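Local structure of endoglucanase CEL5A (Eubacterium cellulosolvens, 4AFM) at residues A[37-40]-A[44-47]; A[75-80]-A[85-90]; A[94-97]-A[102-105]. The protein is an endoglucanase of glycoside hydrolase family 5, present here as its non-catalytic carbohydrate-binding module, which probably binds beta-glucans such as xyloglucan. One frame throughout, in Å; residues are numbered along the deposited sequence. Where two conformers were deposited one is given.

Contact 1. Residues A[37-40]-A[44-47]; sequences MPFD and NFEI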
# COMPACT_ATOMS: atom_id res chain seq x y z
N MSE A 37 2.59 -0.55 -8.08
CA MSE A 37 3.30 0.52 -7.38
C MSE A 37 2.51 1.82 -7.38
O MSE A 37 2.01 2.24 -8.43
CB MSE A 37 4.65 0.72 -8.13
CG MSE A 37 5.69 -0.33 -7.81
SE MSE A 37 6.21 -0.32 -5.87
CE MSE A 37 7.08 1.47 -5.92
N PRO A 38 2.48 2.54 -6.27
CA PRO A 38 1.83 3.82 -6.23
C PRO A 38 2.65 4.96 -6.75
O PRO A 38 2.13 6.07 -7.01
CB PRO A 38 1.46 3.98 -4.74
CG PRO A 38 2.58 3.26 -4.04
CD PRO A 38 2.81 2.03 -4.90
N PHE A 39 3.98 4.79 -6.90
CA PHE A 39 4.84 5.81 -7.45
C PHE A 39 5.88 5.09 -8.30
O PHE A 39 6.10 3.88 -8.18
CB PHE A 39 5.44 6.76 -6.42
CG PHE A 39 6.50 6.16 -5.56
CD1 PHE A 39 6.19 5.33 -4.47
CD2 PHE A 39 7.85 6.36 -5.84
CE1 PHE A 39 7.18 4.78 -3.66
CE2 PHE A 39 8.81 5.83 -5.00
CZ PHE A 39 8.50 4.99 -3.96
N ASP A 40 6.60 5.87 -9.10
CA ASP A 40 7.60 5.34 -10.04
C ASP A 40 9.01 5.59 -9.47
O ASP A 40 9.52 6.69 -9.36
CB ASP A 40 7.48 6.10 -11.37
CG ASP A 40 8.46 5.57 -12.38
OD1 ASP A 40 9.22 4.63 -12.12
OD2 ASP A 40 8.45 6.19 -13.50
N ASN A 44 13.26 10.87 -10.08
CA ASN A 44 13.92 11.37 -8.90
C ASN A 44 12.84 11.70 -7.94
O ASN A 44 11.75 12.16 -8.37
CB ASN A 44 14.72 12.63 -9.25
CG ASN A 44 15.75 12.87 -8.21
OD1 ASN A 44 16.04 12.06 -7.27
ND2 ASN A 44 16.36 14.08 -8.31
N PHE A 45 12.91 11.13 -6.80
CA PHE A 45 11.83 11.31 -5.80
C PHE A 45 12.37 11.51 -4.41
O PHE A 45 13.57 11.27 -4.13
CB PHE A 45 10.94 10.05 -5.80
CG PHE A 45 11.58 8.77 -5.33
CD1 PHE A 45 11.68 8.50 -3.92
CD2 PHE A 45 12.12 7.82 -6.19
CE1 PHE A 45 12.33 7.38 -3.53
CE2 PHE A 45 12.77 6.72 -5.78
CZ PHE A 45 12.87 6.46 -4.39
N GLU A 46 11.49 12.02 -3.56
CA GLU A 46 11.72 11.97 -2.12
C GLU A 46 10.51 11.39 -1.48
O GLU A 46 9.39 11.43 -2.04
CB GLU A 46 12.00 13.33 -1.52
CG GLU A 46 11.03 14.39 -1.85
CD GLU A 46 11.50 15.76 -1.41
OE1 GLU A 46 12.75 15.98 -1.22
OE2 GLU A 46 10.55 16.61 -1.28
N ILE A 47 10.72 10.77 -0.34
CA ILE A 47 9.61 10.27 0.48
C ILE A 47 9.53 11.14 1.72
O ILE A 47 10.61 11.31 2.41
CB ILE A 47 9.87 8.79 0.82
CG1 ILE A 47 9.79 7.94 -0.50
CG2 ILE A 47 8.84 8.26 1.86
CD1 ILE A 47 10.23 6.55 -0.32
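Phe-39 and Phe-45 form a T-shaped (edge-to-face) aromatic pair between a loop and the start of strand 45-52 in this beta-sandwich module. The ring centroids lie 5.1 Å apart and the planes are turned 67° against each other. Phe-39 supplies the edge. Its CE2 stands over the centre of the Phe-45 ring, 4.0 Å from Phe-45 CD2 and almost as near to the other ring carbons. Both side chains have CG between the backbone N and the carbonyl carbon (chi1 72° and 66°). This turns both rings into the buried interior, where the edge of one meets the face of the other.

Aliphatic packing adds to the pair. In the conformers given, Ile-47 CD1 reaches Phe-39 CZ at 4.3 Å, and Met-37, a selenomethionine, lays its CE over one face of the Phe-39 ring, toward the rim. Ala-125 and Tyr-127 of strand 118-127 also pack on Phe-39, and Ile-92 of helix 89-96 packs on Phe-45. Phe-39, Phe-45 and Ile-47 are all buried.

No hydrogen bond joins the two segments. Asp-40 makes polar links outside them: its N is bonded to Tyr-127 OH, and its OD1 to Asn-42 N. The backbone Asp-40 O lies 4.3 Å from Phe-45 CD2, oblique to the ring.

Contact 2. Residues A[75-80]-A[85-90]; sequences ISPYYV and AVFTKE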
# COMPACT_ATOMS: atom_id res chain seq x y z
N ILE A 75 17.97 3.44 6.38
CA ILE A 75 18.42 4.81 6.34
C ILE A 75 17.64 5.64 7.28
O ILE A 75 16.44 5.59 7.47
CB ILE A 75 18.59 5.55 5.11
CG1 ILE A 75 17.29 5.41 4.44
CG2 ILE A 75 19.68 4.97 4.20
CD1 ILE A 75 17.18 6.43 3.27
N SER A 76 18.45 6.50 7.91
CA SER A 76 17.86 7.60 8.71
C SER A 76 17.44 8.69 7.75
O SER A 76 17.86 8.77 6.67
CB SER A 76 18.90 8.08 9.76
OG SER A 76 19.95 8.39 8.98
N PRO A 77 16.58 9.63 8.26
CA PRO A 77 16.17 10.73 7.37
C PRO A 77 17.34 11.51 6.81
O PRO A 77 18.31 11.74 7.54
CB PRO A 77 15.36 11.59 8.38
CG PRO A 77 14.80 10.59 9.40
CD PRO A 77 15.92 9.63 9.55
N TYR A 78 17.23 11.93 5.59
CA TYR A 78 18.18 12.91 5.09
C TYR A 78 18.13 14.10 6.02
O TYR A 78 19.23 14.64 6.41
CB TYR A 78 17.82 13.26 3.68
CG TYR A 78 18.78 14.20 3.00
CD1 TYR A 78 20.14 14.14 3.16
CD2 TYR A 78 18.26 15.27 2.30
CE1 TYR A 78 21.00 15.13 2.50
CE2 TYR A 78 19.08 16.19 1.57
CZ TYR A 78 20.38 16.09 1.75
OH TYR A 78 21.20 17.06 1.07
N TYR A 79 16.97 14.58 6.42
CA TYR A 79 16.80 15.50 7.52
C TYR A 79 15.39 15.38 8.00
O TYR A 79 14.49 14.87 7.29
CB TYR A 79 17.16 16.97 7.10
CG TYR A 79 16.26 17.48 6.01
CD1 TYR A 79 16.59 17.24 4.66
CD2 TYR A 79 15.10 18.16 6.29
CE1 TYR A 79 15.71 17.71 3.66
CE2 TYR A 79 14.26 18.65 5.26
CZ TYR A 79 14.64 18.40 3.98
OH TYR A 79 13.74 18.84 2.93
N VAL A 80 15.19 15.89 9.19
CA VAL A 80 13.85 16.13 9.76
C VAL A 80 13.64 17.61 9.91
O VAL A 80 14.60 18.39 10.21
CB VAL A 80 13.60 15.34 11.03
CG1 VAL A 80 13.87 13.81 10.80
CG2 VAL A 80 14.34 15.78 12.21
N ALA A 85 9.96 13.74 8.39
CA ALA A 85 11.25 13.17 7.93
C ALA A 85 11.28 13.17 6.43
O ALA A 85 10.25 12.78 5.75
CB ALA A 85 11.34 11.73 8.40
N VAL A 86 12.39 13.54 5.84
CA VAL A 86 12.57 13.55 4.38
C VAL A 86 13.61 12.56 4.04
O VAL A 86 14.75 12.59 4.61
CB VAL A 86 12.93 14.96 3.91
CG1 VAL A 86 13.19 14.93 2.41
CG2 VAL A 86 11.87 15.97 4.31
N PHE A 87 13.35 11.66 3.08
CA PHE A 87 14.30 10.68 2.57
C PHE A 87 14.45 10.95 1.07
O PHE A 87 13.44 11.21 0.41
CB PHE A 87 13.81 9.25 2.77
CG PHE A 87 13.52 8.90 4.21
CD1 PHE A 87 12.26 9.11 4.76
CD2 PHE A 87 14.51 8.34 5.04
CE1 PHE A 87 11.97 8.77 6.03
CE2 PHE A 87 14.21 7.99 6.34
CZ PHE A 87 12.94 8.20 6.83
N THR A 88 15.62 10.97 0.53
CA THR A 88 15.77 11.23 -0.91
C THR A 88 16.23 10.03 -1.66
O THR A 88 16.91 9.14 -1.13
CB THR A 88 16.79 12.31 -1.17
OG1 THR A 88 18.12 11.86 -0.88
CG2 THR A 88 16.52 13.60 -0.29
N LYS A 89 15.90 10.01 -2.97
CA LYS A 89 16.32 8.90 -3.76
C LYS A 89 17.86 8.78 -3.77
O LYS A 89 18.43 7.68 -3.74
CB LYS A 89 15.83 9.03 -5.22
CG LYS A 89 16.31 7.91 -6.08
CD LYS A 89 15.72 8.04 -7.49
CE LYS A 89 16.09 6.88 -8.31
NZ LYS A 89 15.44 6.97 -9.68
N GLU A 90 18.56 9.91 -3.85
CA GLU A 90 20.00 9.72 -3.98
C GLU A 90 20.53 9.15 -2.60
O GLU A 90 21.48 8.31 -2.66
CB GLU A 90 20.58 11.08 -4.32
CG GLU A 90 20.24 11.72 -5.69
CD GLU A 90 19.92 10.81 -6.94
OE1 GLU A 90 20.89 10.23 -7.50
OE2 GLU A 90 18.73 10.74 -7.45
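Tyr-79 and Val-86 pair through their backbones and through their side chains. Val-86 N gives a hydrogen bond of 2.9 Å to Tyr-79 O, nearly straight at 164°. On the same face of the sheet the Tyr-79 ring lies alongside Val-86. Val-86 CB sits over one ring face in a CH-pi contact, 4.0 Å from the centroid. Tyr-79 holds CG between its backbone N and carbonyl carbon (chi1 62°), which folds the ring back over this neighbour.

Val-86 O takes two weak bonds, a bent one from Tyr-78 N and a long one from Tyr-79 N. Beside them, Thr-88 CG2 approaches Tyr-78 CD2 to 3.5 Å.

On the inner side, Phe-87 lies against the bend of 75-77. Its CE2 edge meets Ile-75 O at 3.5 Å, and its CD2 touches Ile-75 CD1 at 3.7 Å. Pro-77 CG touches both Phe-87 CZ and Ala-85 CB, 3.8 Å from the latter.

Farther out, Leu-58 and Ile-56 of strand 56-62 back this apolar group. Strand 45-52 bonds to 84-88 along its other edge. Thr-88 is the N-cap of helix 89-96. With Tyr-78 and Tyr-79 both opposite Val-86, this is a classic beta bulge in an antiparallel hairpin.

Contact 3. Residues A[94-97]-A[102-105]; sequences KAYG and SDLD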
# COMPACT_ATOMS: atom_id res chain seq x y z
N LYS A 94 22.46 5.41 -2.41
CA LYS A 94 23.80 5.21 -1.82
C LYS A 94 23.73 4.05 -0.83
O LYS A 94 24.63 3.17 -0.80
CB LYS A 94 24.22 6.45 -1.12
CG LYS A 94 25.56 6.24 -0.43
CD LYS A 94 25.93 7.55 0.29
CE LYS A 94 27.32 7.41 0.94
NZ LYS A 94 27.74 8.77 1.40
N ALA A 95 22.68 3.98 -0.02
CA ALA A 95 22.53 2.87 0.95
C ALA A 95 22.24 1.57 0.27
O ALA A 95 22.69 0.50 0.69
CB ALA A 95 21.47 3.20 1.96
N TYR A 96 21.48 1.58 -0.83
CA TYR A 96 21.13 0.38 -1.57
C TYR A 96 22.28 -0.13 -2.39
O TYR A 96 22.30 -1.30 -2.78
CB TYR A 96 19.87 0.69 -2.43
CG TYR A 96 19.21 -0.54 -3.02
CD1 TYR A 96 18.48 -1.44 -2.18
CD2 TYR A 96 19.22 -0.79 -4.35
CE1 TYR A 96 17.87 -2.56 -2.69
CE2 TYR A 96 18.59 -1.91 -4.87
CZ TYR A 96 17.91 -2.78 -4.03
OH TYR A 96 17.26 -3.87 -4.52
N GLY A 97 23.32 0.72 -2.69
CA GLY A 97 24.46 0.31 -3.47
C GLY A 97 24.28 0.68 -4.88
O GLY A 97 25.28 0.44 -5.64
N SER A 102 15.64 -2.59 -10.04
CA SER A 102 15.00 -3.67 -10.77
C SER A 102 14.91 -4.95 -9.97
O SER A 102 14.16 -5.85 -10.31
CB SER A 102 15.77 -3.96 -12.08
OG SER A 102 17.09 -4.41 -11.78
N ASP A 103 15.65 -5.04 -8.83
CA ASP A 103 15.62 -6.25 -7.97
C ASP A 103 15.13 -5.87 -6.58
O ASP A 103 15.33 -6.69 -5.64
CB ASP A 103 17.05 -6.88 -7.89
CG ASP A 103 18.11 -5.79 -7.48
OD1 ASP A 103 17.82 -4.62 -7.11
OD2 ASP A 103 19.35 -6.18 -7.61
N LEU A 104 14.45 -4.77 -6.39
CA LEU A 104 14.01 -4.34 -5.06
C LEU A 104 12.88 -5.17 -4.53
O LEU A 104 11.78 -5.23 -5.18
CB LEU A 104 13.63 -2.88 -5.16
CG LEU A 104 13.12 -2.26 -3.84
CD1 LEU A 104 14.20 -2.24 -2.75
CD2 LEU A 104 12.59 -0.85 -4.12
N ASP A 105 13.02 -5.80 -3.38
CA ASP A 105 11.95 -6.68 -2.83
C ASP A 105 11.08 -6.00 -1.82
O ASP A 105 9.93 -6.50 -1.61
CB ASP A 105 12.60 -7.92 -2.22
CG ASP A 105 13.17 -8.84 -3.14
OD1 ASP A 105 12.41 -9.25 -4.09
OD2 ASP A 105 14.32 -9.30 -3.08
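Tyr-96 and Leu-104 are the nearest pair along the backbones, yet their CA atoms are 9.2 Å apart, so the distance between the end of the helix and the loop at 102-105 is spanned mainly by the Tyr-96 side chain. Its CG is anti to the backbone N (chi1 -167°), and the ring extends from the last turn of the helix toward the loop.

The phenol OH donates a hydrogen bond to Asp-103 OD1, at 2.8 Å. The carboxylate oxygen lies at the edge of the tyrosine ring, in its plane. The hydroxyl meets OD1 from above the carboxylate plane, 55° out of it. Ring and carboxylate are turned 74° against each other. The other oxygen, Asp-103 OD2, forms a salt bridge with Arg-62, which would limit the rotation of the carboxylate and probably favours its ionised form.

Leu-104 supplies the apolar part. Its CD1 packs on Tyr-96 CE1 at 3.7 Å, obliquely to the ring. The hydroxyl oxygen also lies close to the loop backbone, with Tyr-96 OH 3.3 Å from Leu-104 CA.

Gly-97, the first residue after the helix, has a positive phi. Phe-101, in the intervening loop, brings its ring against Tyr-96. Phe-60 of strand 56-62 touches both Tyr-96 and Leu-104, and Ile-71 of strand 71-75 also packs on Tyr-96, so helix 89-96 is seated on these two neighbouring strands.

How the contacts relate
Contacts 1 and 3 are buried, and each ties a loop to a regular element through side chains. Contact 2 is partly buried, with Tyr-78, Tyr-79 and Val-80 at the surface, and is the one held by backbone bonds between strands. Contacts 1 and 2 meet in one sheet, where Ile-47 O lies 2.8 Å from Phe-87 N, a probable hydrogen bond between neighbouring strands. Contacts 2 and 3 share helix 89-96, the first at its start and the second at its end, and touch where Ile-75 packs on Ala-95. Contacts 1 and 3 do not touch. Contact 1 is mainly apolar and has no hydrogen bond across its segments, whereas contact 3 adds one to a carboxylate.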